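Local atomic coordinates of extracellular solute-binding protein (Bordetella parapertussis, PDB entry 3PU5), a protein that probably binds a small solute, perhaps a polyamine, outside the cytoplasm and delivers it to a membrane transporter for uptake. Residues R72-A76 with K77-Q81; G139-G142 with K143-F147; Y286-K289 with L290-R293; R293-I297 with D298-L302; Q301-T305 with A306-K310. All blocks are in the same frame, centred on the assembly; numbering follows the deposited sequence.

Contact 1 of 5, residues R72-A76 with K77-Q81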
# COMPACT_ATOMS: atom_id res chain seq x y z
N ARG A 72 1.38 -4.88 15.55
CA ARG A 72 1.50 -5.78 16.70
C ARG A 72 2.86 -5.59 17.40
O ARG A 72 2.94 -5.53 18.63
CB ARG A 72 1.35 -7.24 16.27
CG ARG A 72 -0.02 -7.59 15.72
CD ARG A 72 0.02 -8.94 14.98
NE ARG A 72 0.24 -10.06 15.89
CZ ARG A 72 0.41 -11.32 15.49
NH1 ARG A 72 0.37 -11.62 14.20
NH2 ARG A 72 0.60 -12.28 16.39
N LEU A 73 3.91 -5.50 16.59
CA LEU A 73 5.26 -5.37 17.10
C LEU A 73 5.48 -3.99 17.70
O LEU A 73 6.27 -3.83 18.63
CB LEU A 73 6.26 -5.59 15.97
CG LEU A 73 6.31 -7.03 15.50
CD1 LEU A 73 7.59 -7.26 14.72
CD2 LEU A 73 6.25 -7.93 16.72
N ILE A 74 4.80 -3.00 17.16
CA ILE A 74 4.80 -1.66 17.74
C ILE A 74 4.23 -1.69 19.14
O ILE A 74 4.82 -1.16 20.08
CB ILE A 74 3.97 -0.69 16.90
CG1 ILE A 74 4.75 -0.26 15.67
CG2 ILE A 74 3.62 0.55 17.72
CD1 ILE A 74 5.96 0.56 16.02
N ARG A 75 3.06 -2.32 19.28
CA ARG A 75 2.37 -2.41 20.55
C ARG A 75 3.16 -3.21 21.59
O ARG A 75 3.04 -2.97 22.79
CB ARG A 75 0.98 -3.03 20.36
CG ARG A 75 0.05 -2.18 19.50
CD ARG A 75 -0.17 -0.82 20.13
NE ARG A 75 -0.76 -0.93 21.47
CZ ARG A 75 -1.20 0.10 22.19
NH1 ARG A 75 -1.12 1.33 21.70
NH2 ARG A 75 -1.71 -0.11 23.40
N ALA A 76 3.97 -4.16 21.12
CA ALA A 76 4.76 -5.01 22.01
C ALA A 76 6.21 -4.55 22.18
O ALA A 76 7.03 -5.28 22.76
CB ALA A 76 4.70 -6.46 21.55
N LYS A 77 6.54 -3.36 21.68
CA LYS A 77 7.86 -2.76 21.86
C LYS A 77 9.02 -3.62 21.31
O LYS A 77 10.07 -3.75 21.96
CB LYS A 77 8.12 -2.44 23.34
CG LYS A 77 6.91 -1.92 24.10
CD LYS A 77 6.41 -0.58 23.56
CE LYS A 77 5.23 -0.08 24.41
NZ LYS A 77 4.66 1.22 23.91
N LYS A 78 8.83 -4.18 20.13
CA LYS A 78 9.84 -5.08 19.57
C LYS A 78 10.75 -4.41 18.53
O LYS A 78 11.65 -5.05 17.99
CB LYS A 78 9.19 -6.33 18.98
CG LYS A 78 8.54 -7.24 20.03
CD LYS A 78 9.62 -7.86 20.91
CE LYS A 78 9.02 -8.80 21.94
NZ LYS A 78 10.06 -9.21 22.93
N LEU A 79 10.53 -3.13 18.27
CA LEU A 79 11.25 -2.44 17.21
C LEU A 79 12.14 -1.35 17.79
O LEU A 79 11.76 -0.68 18.74
CB LEU A 79 10.24 -1.81 16.25
CG LEU A 79 9.20 -2.80 15.71
CD1 LEU A 79 8.19 -2.08 14.81
CD2 LEU A 79 9.89 -3.92 14.97
N ALA A 80 13.34 -1.17 17.24
CA ALA A 80 14.25 -0.16 17.77
C ALA A 80 13.90 1.23 17.24
O ALA A 80 13.39 1.38 16.13
CB ALA A 80 15.70 -0.51 17.44
N GLN A 81 14.17 2.24 18.05
CA GLN A 81 13.99 3.63 17.61
C GLN A 81 14.94 3.97 16.46
O GLN A 81 16.10 3.55 16.45
CB GLN A 81 14.20 4.59 18.79
CG GLN A 81 15.61 4.55 19.39
CD GLN A 81 15.76 5.38 20.66
OE1 GLN A 81 15.80 6.62 20.61
NE2 GLN A 81 15.85 4.71 21.80
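L73 meets both K78 and L79 from the last full turn of helix 67-75. Its carbonyl O accepts the backbone N-H of K78, L73 O to K78 N 3.0 Å, in an almost straight bond (174° at the hydrogen). The leucine's methyl CD2 lies 4.0 Å from K78 CB, the two side chains crossing at about a right angle, while its CB faces the branch point of L79, 4.1 Å from L79 CG. I74 comes next. Its CB points away from the loop, but CG1 stands beside the backbone N (chi1 -78°), and the chain then turns at chi2 to bring its end back: I74 CD1 reaches L79 CD1 at 3.7 Å. L79 thus sets one methyl on I74 and the other, CD2, near L73. The carbonyl of I74 takes the N-H of K77, I74 O to K77 N 3.2 Å, with the donor standing well above the carbonyl plane. A76 leaves helical geometry, and its methyl CB approaches K78 CG to 4.2 Å at the edge of the contact. The aliphatic part of K78, bent at chi2, passes A76 O before the amine leads off. Outside the turn, L73 packs on I51 and L52 of helix 44-53, and L79 rests on A245 of strand 238-246. The K77-to-I74 bond, enclosed along the chain by the one from K78 to L73, together with positive phi (59°) at K77, the C-prime residue, marks a Schellman motif; beneath it the two leucines and the isoleucine join the helix end to the loop leading away.

Contact 2 of 5, residues G139-G142 with K143-F147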
# COMPACT_ATOMS: atom_id res chain seq x y z
N GLY A 139 -26.84 6.63 -12.08
CA GLY A 139 -27.09 5.52 -12.99
C GLY A 139 -26.38 5.68 -14.32
O GLY A 139 -26.67 4.96 -15.27
N GLU A 140 -25.44 6.61 -14.38
CA GLU A 140 -24.73 6.89 -15.63
C GLU A 140 -23.84 5.76 -16.13
O GLU A 140 -23.53 5.68 -17.32
CB GLU A 140 -23.91 8.19 -15.51
CG GLU A 140 -24.75 9.42 -15.19
CD GLU A 140 -23.93 10.70 -15.24
OE1 GLU A 140 -22.81 10.66 -15.81
OE2 GLU A 140 -24.38 11.73 -14.69
N PHE A 141 -23.40 4.88 -15.23
CA PHE A 141 -22.58 3.75 -15.64
C PHE A 141 -23.40 2.46 -15.70
O PHE A 141 -22.84 1.37 -15.87
CB PHE A 141 -21.38 3.57 -14.69
CG PHE A 141 -20.61 4.85 -14.42
CD1 PHE A 141 -20.21 5.66 -15.47
CD2 PHE A 141 -20.29 5.23 -13.12
CE1 PHE A 141 -19.50 6.84 -15.23
CE2 PHE A 141 -19.58 6.40 -12.87
CZ PHE A 141 -19.18 7.20 -13.93
N GLY A 142 -24.72 2.56 -15.57
CA GLY A 142 -25.56 1.38 -15.55
C GLY A 142 -25.19 0.51 -14.35
O GLY A 142 -24.86 1.01 -13.29
N LYS A 143 -25.26 -0.80 -14.52
CA LYS A 143 -24.89 -1.70 -13.44
C LYS A 143 -23.52 -2.32 -13.73
O LYS A 143 -23.32 -3.52 -13.61
CB LYS A 143 -25.95 -2.79 -13.24
CG LYS A 143 -25.87 -3.48 -11.88
CD LYS A 143 -27.01 -4.49 -11.72
CE LYS A 143 -26.66 -5.52 -10.66
NZ LYS A 143 -26.73 -4.97 -9.28
N GLN A 144 -22.56 -1.47 -14.08
CA GLN A 144 -21.26 -1.95 -14.53
C GLN A 144 -20.13 -1.47 -13.63
O GLN A 144 -18.96 -1.41 -14.03
CB GLN A 144 -21.03 -1.53 -15.98
CG GLN A 144 -22.11 -2.13 -16.89
CD GLN A 144 -22.18 -1.47 -18.25
OE1 GLN A 144 -21.16 -1.20 -18.88
NE2 GLN A 144 -23.40 -1.21 -18.73
N VAL A 145 -20.49 -1.15 -12.39
CA VAL A 145 -19.53 -0.72 -11.39
C VAL A 145 -19.12 -1.90 -10.51
O VAL A 145 -19.96 -2.75 -10.19
CB VAL A 145 -20.13 0.43 -10.55
CG1 VAL A 145 -19.12 0.93 -9.54
CG2 VAL A 145 -20.60 1.56 -11.49
N PHE A 146 -17.84 -2.00 -10.18
CA PHE A 146 -17.35 -2.99 -9.22
C PHE A 146 -16.76 -2.27 -8.01
O PHE A 146 -16.47 -1.08 -8.10
CB PHE A 146 -16.36 -3.98 -9.86
CG PHE A 146 -15.18 -3.32 -10.55
CD1 PHE A 146 -14.07 -2.90 -9.81
CD2 PHE A 146 -15.17 -3.11 -11.93
CE1 PHE A 146 -12.98 -2.28 -10.44
CE2 PHE A 146 -14.09 -2.50 -12.56
CZ PHE A 146 -12.99 -2.09 -11.82
N PHE A 147 -16.60 -2.97 -6.89
CA PHE A 147 -16.10 -2.33 -5.67
C PHE A 147 -15.40 -3.35 -4.77
O PHE A 147 -15.75 -4.53 -4.79
CB PHE A 147 -17.25 -1.66 -4.90
CG PHE A 147 -16.80 -0.74 -3.80
CD1 PHE A 147 -16.57 -1.22 -2.52
CD2 PHE A 147 -16.57 0.62 -4.06
CE1 PHE A 147 -16.13 -0.38 -1.51
CE2 PHE A 147 -16.13 1.47 -3.05
CZ PHE A 147 -15.91 0.98 -1.77
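F141, inside the type I beta turn G139-G142 that follows the Schellman end of helix 129-138, meets V145 at the start of strand 145-148. The backbone bonds make the frame. G139, the positive-phi residue of the Schellman motif, is also the first residue of the turn, and its carbonyl accepts from the fourth, G142 N to G139 O 3.1 Å. Two residues further on, the N-H of Q144 returns to F141 in a weak bond, Q144 N to F141 O 3.4 Å, which is bent (133° at the hydrogen). G142 also has positive phi, and here the chain swings out of the turn toward the strand. The apolar part is small and buried. The methyl CG2 of V145 approaches F141 CB at 3.9 Å and sits 4.0 Å from F141 CD2, obliquely to the ring. It can do so because CG2 stands beside the backbone N, whereas CG1 is anti to that nitrogen (chi1 -178°). F141 continues this packing onto I122, V126 and I209, and V145 onto F132 and T136 of the preceding helix as well as I209, so the pair lies between helix 129-138 and strand 209-213. The polar side chains part from this pair. K143 runs out extended and bends only at its last torsion, its amine bonding to the carbonyls of P186 and I188, at the start of the parallel partner strand 188-192. Q144 lays its aliphatic part alongside the F141 carbonyl, with Q144 CB 3.4 Å from F141 O.

Contact 3 of 5, residues Y286-K289 with L290-R293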
# COMPACT_ATOMS: atom_id res chain seq x y z
N TYR A 286 11.25 10.03 -11.50
CA TYR A 286 10.86 8.83 -12.24
C TYR A 286 11.17 8.90 -13.72
O TYR A 286 11.24 9.98 -14.32
CB TYR A 286 9.37 8.56 -12.06
CG TYR A 286 8.99 8.25 -10.63
CD1 TYR A 286 9.16 6.97 -10.10
CD2 TYR A 286 8.47 9.23 -9.80
CE1 TYR A 286 8.82 6.69 -8.80
CE2 TYR A 286 8.12 8.95 -8.49
CZ TYR A 286 8.32 7.68 -8.00
OH TYR A 286 7.97 7.40 -6.70
N SER A 287 11.33 7.72 -14.32
CA SER A 287 11.48 7.58 -15.75
C SER A 287 10.19 8.00 -16.43
O SER A 287 9.17 8.26 -15.77
CB SER A 287 11.75 6.12 -16.11
OG SER A 287 10.54 5.38 -16.08
N GLU A 288 10.23 8.01 -17.75
CA GLU A 288 9.10 8.38 -18.58
C GLU A 288 7.93 7.41 -18.40
O GLU A 288 6.79 7.77 -18.61
CB GLU A 288 9.51 8.40 -20.06
CG GLU A 288 10.42 9.56 -20.42
CD GLU A 288 9.68 10.88 -20.52
OE1 GLU A 288 8.50 10.88 -20.93
OE2 GLU A 288 10.28 11.92 -20.18
N LYS A 289 8.24 6.18 -18.01
CA LYS A 289 7.21 5.16 -17.84
C LYS A 289 6.22 5.51 -16.73
O LYS A 289 5.06 5.10 -16.78
CB LYS A 289 7.85 3.79 -17.57
CG LYS A 289 6.96 2.63 -17.94
CD LYS A 289 7.77 1.37 -18.23
CE LYS A 289 8.43 0.84 -16.96
NZ LYS A 289 9.09 -0.49 -17.17
N LEU A 290 6.66 6.28 -15.74
CA LEU A 290 5.84 6.52 -14.55
C LEU A 290 5.66 8.00 -14.20
O LEU A 290 4.69 8.37 -13.53
CB LEU A 290 6.46 5.78 -13.36
CG LEU A 290 6.34 4.27 -13.48
CD1 LEU A 290 7.28 3.55 -12.52
CD2 LEU A 290 4.90 3.86 -13.26
N LYS A 291 6.61 8.81 -14.63
CA LYS A 291 6.68 10.23 -14.31
C LYS A 291 5.34 10.95 -14.47
O LYS A 291 4.98 11.81 -13.66
CB LYS A 291 7.73 10.87 -15.24
CG LYS A 291 7.97 12.34 -15.08
CD LYS A 291 8.92 12.79 -16.19
CE LYS A 291 9.58 14.12 -15.86
NZ LYS A 291 8.56 15.16 -15.56
N HIS A 292 4.61 10.60 -15.52
CA HIS A 292 3.40 11.32 -15.87
C HIS A 292 2.12 10.76 -15.25
O HIS A 292 1.06 11.40 -15.32
CB HIS A 292 3.26 11.42 -17.39
CG HIS A 292 4.48 11.98 -18.07
ND1 HIS A 292 4.91 13.28 -17.87
CD2 HIS A 292 5.37 11.42 -18.92
CE1 HIS A 292 6.01 13.49 -18.58
NE2 HIS A 292 6.31 12.38 -19.23
N ARG A 293 2.19 9.59 -14.63
CA ARG A 293 0.96 8.95 -14.15
C ARG A 293 0.95 8.51 -12.69
O ARG A 293 -0.11 8.47 -12.05
CB ARG A 293 0.53 7.80 -15.09
CG ARG A 293 1.64 6.84 -15.45
CD ARG A 293 1.21 5.91 -16.57
NE ARG A 293 2.27 4.96 -16.89
CZ ARG A 293 2.10 3.84 -17.58
NH1 ARG A 293 0.90 3.49 -18.02
NH2 ARG A 293 3.14 3.05 -17.82
O HOH W 1 4.62 8.42 -17.13
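K289 and R293 are joined on the tight side of this loop: two nitrogens of R293 converge side-on on a single carbonyl, R293 NE to K289 O 2.8 Å and R293 NH2 to K289 O 3.0 Å, with the oxygen in the guanidinium plane. With CG between the backbone N and the carbonyl carbon (chi1 48°), the R293 chain runs extended from CG to NE and brings the head to that oxygen. S287 O is doubly used as well, accepting L290 N from above its plane and, nearly along the C=O axis, K291 N at 2.9 Å; S287 OG takes K289 N in an ST turn. Beside them Y286 CB packs on L290 CB at 4.2 Å. The solvent side is looser. H292 NE2 donates to E288 OE1 at 3.2 Å; the oxygen lies in the imidazole plane, whereas the nitrogen stands above the carboxylate plane, the two planes 55° apart. A water bridges the same two residues' backbones, 2.7 Å from E288 O, which it donates to, and accepting from H292 N. The amine of K291 leads away. Inward, L290 lies on F218 of helix 214-223 and E273 of helix 265-275, Y286 OH bonds to A279 N, and R293 has salt bridges to E221 and D222, fastening the loop between those two helices.

Contact 4 of 5, residues R293-I297 with D298-L302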
# COMPACT_ATOMS: atom_id res chain seq x y z
N ARG A 293 2.19 9.59 -14.63
CA ARG A 293 0.96 8.95 -14.15
C ARG A 293 0.95 8.51 -12.69
O ARG A 293 -0.11 8.47 -12.05
CB ARG A 293 0.53 7.80 -15.09
CG ARG A 293 1.64 6.84 -15.45
CD ARG A 293 1.21 5.91 -16.57
NE ARG A 293 2.27 4.96 -16.89
CZ ARG A 293 2.10 3.84 -17.58
NH1 ARG A 293 0.90 3.49 -18.02
NH2 ARG A 293 3.14 3.05 -17.82
N LEU A 294 2.11 8.16 -12.15
CA LEU A 294 2.21 7.83 -10.74
C LEU A 294 1.71 9.00 -9.91
O LEU A 294 2.10 10.14 -10.15
CB LEU A 294 3.65 7.54 -10.38
CG LEU A 294 3.83 6.79 -9.06
CD1 LEU A 294 3.45 5.35 -9.27
CD2 LEU A 294 5.27 6.91 -8.59
N PRO A 295 0.83 8.74 -8.94
CA PRO A 295 0.32 9.85 -8.12
C PRO A 295 1.45 10.45 -7.28
O PRO A 295 2.32 9.72 -6.80
CB PRO A 295 -0.71 9.18 -7.20
CG PRO A 295 -0.22 7.73 -7.11
CD PRO A 295 0.25 7.44 -8.52
N SER A 296 1.43 11.77 -7.12
CA SER A 296 2.47 12.50 -6.41
C SER A 296 2.61 12.05 -4.96
O SER A 296 1.63 11.81 -4.27
CB SER A 296 2.17 14.00 -6.45
OG SER A 296 3.15 14.71 -5.72
N ILE A 297 3.86 11.97 -4.50
CA ILE A 297 4.16 11.58 -3.14
C ILE A 297 3.45 12.51 -2.15
O ILE A 297 3.03 12.08 -1.07
CB ILE A 297 5.69 11.57 -2.89
CG1 ILE A 297 6.04 10.98 -1.52
CG2 ILE A 297 6.29 12.98 -3.04
CD1 ILE A 297 7.55 10.83 -1.31
N ASP A 298 3.27 13.77 -2.55
CA ASP A 298 2.66 14.76 -1.68
C ASP A 298 1.15 14.68 -1.64
O ASP A 298 0.53 15.13 -0.69
CB ASP A 298 3.08 16.17 -2.12
CG ASP A 298 4.57 16.36 -2.12
OD1 ASP A 298 5.12 16.87 -3.12
OD2 ASP A 298 5.21 15.96 -1.11
N SER A 299 0.55 14.10 -2.68
CA SER A 299 -0.90 14.10 -2.82
C SER A 299 -1.61 12.87 -2.23
O SER A 299 -2.79 12.95 -1.89
CB SER A 299 -1.28 14.24 -4.29
OG SER A 299 -0.96 13.05 -5.00
N VAL A 300 -0.91 11.74 -2.12
CA VAL A 300 -1.58 10.50 -1.73
C VAL A 300 -2.02 10.55 -0.27
O VAL A 300 -1.38 11.18 0.56
CB VAL A 300 -0.73 9.23 -2.00
CG1 VAL A 300 -0.45 9.06 -3.49
CG2 VAL A 300 0.58 9.25 -1.20
N GLN A 301 -3.12 9.86 0.03
CA GLN A 301 -3.70 9.86 1.37
C GLN A 301 -3.50 8.51 2.04
O GLN A 301 -3.76 7.47 1.45
CB GLN A 301 -5.20 10.18 1.31
CG GLN A 301 -5.52 11.51 0.67
CD GLN A 301 -5.04 12.69 1.50
OE1 GLN A 301 -5.44 12.86 2.65
NE2 GLN A 301 -4.16 13.51 0.92
N LEU A 302 -3.04 8.55 3.29
CA LEU A 302 -2.86 7.33 4.07
C LEU A 302 -3.78 7.38 5.27
O LEU A 302 -3.85 8.39 5.97
CB LEU A 302 -1.41 7.20 4.55
CG LEU A 302 -0.36 6.90 3.49
CD1 LEU A 302 -0.01 8.15 2.71
CD2 LEU A 302 0.87 6.32 4.15
O HOH W 2 -0.79 13.31 -7.77
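S299 folds back over S296, and its short side chain can be followed atom by atom. CB lies 3.8 Å from S296 O and 4.1 Å from S296 CB. From there OG turns between the backbone N and the carbonyl carbon (chi1 70°), which points it back along the chain: S299 OG donates to S296 O at 3.0 Å and accepts from a water at 2.8 Å, which in turn accepts from S296 N. The hydroxyl therefore serves both backbone polar atoms of S296, one directly and one through water. S296 O takes the backbone N-H of S299 too, S299 N to S296 O 3.0 Å, from the same face of its plane, and a weak third bond from V300 N. In the other direction S296 OG, anti to its own nitrogen, weakly accepts D298 N at 3.3 Å. Apolar packing flanks this turn, with V300 CG1 lying 3.7 Å from P295 CB and the two side chains meeting obliquely. P295 and V300 both rest on S112 of strand 111-117, and P295 also touches D214 at the start of helix 214-223. The carbonyls of I297 and V300 hold K96 NZ, while Q301 pairs by backbone with A237 and S239 at the start of strand 238-246.

Contact 5 of 5, residues Q301-T305 with A306-K310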
# COMPACT_ATOMS: atom_id res chain seq x y z
N GLN A 301 -3.12 9.86 0.03
CA GLN A 301 -3.70 9.86 1.37
C GLN A 301 -3.50 8.51 2.04
O GLN A 301 -3.76 7.47 1.45
CB GLN A 301 -5.20 10.18 1.31
CG GLN A 301 -5.52 11.51 0.67
CD GLN A 301 -5.04 12.69 1.50
OE1 GLN A 301 -5.44 12.86 2.65
NE2 GLN A 301 -4.16 13.51 0.92
N LEU A 302 -3.04 8.55 3.29
CA LEU A 302 -2.86 7.33 4.07
C LEU A 302 -3.78 7.38 5.27
O LEU A 302 -3.85 8.39 5.97
CB LEU A 302 -1.41 7.20 4.55
CG LEU A 302 -0.36 6.90 3.49
CD1 LEU A 302 -0.01 8.15 2.71
CD2 LEU A 302 0.87 6.32 4.15
N VAL A 303 -4.49 6.28 5.51
CA VAL A 303 -5.40 6.20 6.64
C VAL A 303 -4.69 5.60 7.85
O VAL A 303 -3.94 4.64 7.73
CB VAL A 303 -6.64 5.38 6.29
CG1 VAL A 303 -7.64 5.42 7.44
CG2 VAL A 303 -7.27 5.91 4.99
N ASP A 304 -4.94 6.19 9.02
CA ASP A 304 -4.35 5.76 10.28
C ASP A 304 -4.53 4.26 10.53
O ASP A 304 -5.65 3.77 10.64
CB ASP A 304 -4.98 6.57 11.43
CG ASP A 304 -4.49 6.14 12.81
OD1 ASP A 304 -3.62 5.25 12.91
OD2 ASP A 304 -4.99 6.71 13.81
N THR A 305 -3.42 3.53 10.63
CA THR A 305 -3.48 2.09 10.85
C THR A 305 -4.30 1.73 12.10
O THR A 305 -5.16 0.86 12.04
CB THR A 305 -2.07 1.45 10.98
OG1 THR A 305 -1.29 1.79 9.82
CG2 THR A 305 -2.17 -0.06 11.09
N ALA A 306 -4.02 2.41 13.21
CA ALA A 306 -4.72 2.16 14.46
C ALA A 306 -6.22 2.37 14.31
O ALA A 306 -7.02 1.62 14.86
CB ALA A 306 -4.17 3.05 15.59
N LEU A 307 -6.59 3.41 13.57
CA LEU A 307 -7.99 3.71 13.32
C LEU A 307 -8.67 2.57 12.55
O LEU A 307 -9.74 2.11 12.93
CB LEU A 307 -8.13 5.03 12.56
CG LEU A 307 -9.56 5.43 12.20
CD1 LEU A 307 -10.41 5.56 13.46
CD2 LEU A 307 -9.57 6.72 11.39
N LEU A 308 -8.03 2.11 11.47
CA LEU A 308 -8.58 1.01 10.68
C LEU A 308 -8.81 -0.25 11.51
O LEU A 308 -9.86 -0.89 11.40
CB LEU A 308 -7.66 0.69 9.49
CG LEU A 308 -7.68 1.73 8.36
CD1 LEU A 308 -6.55 1.48 7.40
CD2 LEU A 308 -9.02 1.72 7.64
N ILE A 309 -7.83 -0.60 12.33
CA ILE A 309 -7.93 -1.78 13.19
C ILE A 309 -9.06 -1.62 14.20
O ILE A 309 -9.86 -2.54 14.42
CB ILE A 309 -6.60 -2.02 13.94
CG1 ILE A 309 -5.49 -2.37 12.94
CG2 ILE A 309 -6.75 -3.12 15.00
CD1 ILE A 309 -4.13 -2.59 13.57
N LYS A 310 -9.14 -0.44 14.80
CA LYS A 310 -10.12 -0.19 15.84
C LYS A 310 -11.55 -0.24 15.31
O LYS A 310 -12.46 -0.69 16.01
CB LYS A 310 -9.86 1.15 16.52
CG LYS A 310 -10.88 1.51 17.59
CD LYS A 310 -10.55 2.82 18.31
CE LYS A 310 -11.02 4.05 17.53
NZ LYS A 310 -10.78 5.31 18.28
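D304 caps helix 305-322, turning its carboxylate back over A306 and L307 at the first turn. CG stands anti to the backbone N (chi1 176°), which brings OD1 to the N-H of A306: D304 OD1 accepts A306 N at 2.9 Å in a bond that is weak because it is strongly bent (126°). The aspartate and L307 cross at about a right angle, D304 CB lying 3.7 Å from L307 CB. This N-cap is close to D100, whose OD1 approaches that of D304; such like charges might raise the proton affinity of one of the pair, although the helix N terminus would work against this. Before the cap, V303 points toward the helix and crosses L308 at about a right angle, V303 CG1 set 3.8 Å from L308 CG. Both then pack on S161 of helix 156-167. T305 and I309, one turn apart, instead lie side by side and point the same way, with T305 CG2 4.0 Å from I309 CD1; T305 OG1 is hydrogen-bonded to D100 OD2, and T305 and I309 both touch Y71 of helix 67-75. The backbone bonds of the first turn begin here: L308 N donates to D304 O at 3.0 Å, and I309 N to T305 O at 3.1 Å, each with an angle of 167° at the hydrogen.

In the fold
From the N terminus the five contacts follow one another as local turns; none crosses another. Contact 1 ends helix 67-75 and sends the chain toward strand 106-107. Contact 2 does the same for helix 129-138, feeding strand 145-148; their centres lie about 43 Å apart on opposite sides of the chain's centre. The last three run in succession from the loop after helix 265-275 into helix 305-322. Contacts 3 and 4 share R293 and touch where the Y286 ring packs against L294; contacts 4 and 5 overlap at Q301 and L302. Contact 5 opens the final helix, about 6 Å from contact 1 at nearest atoms.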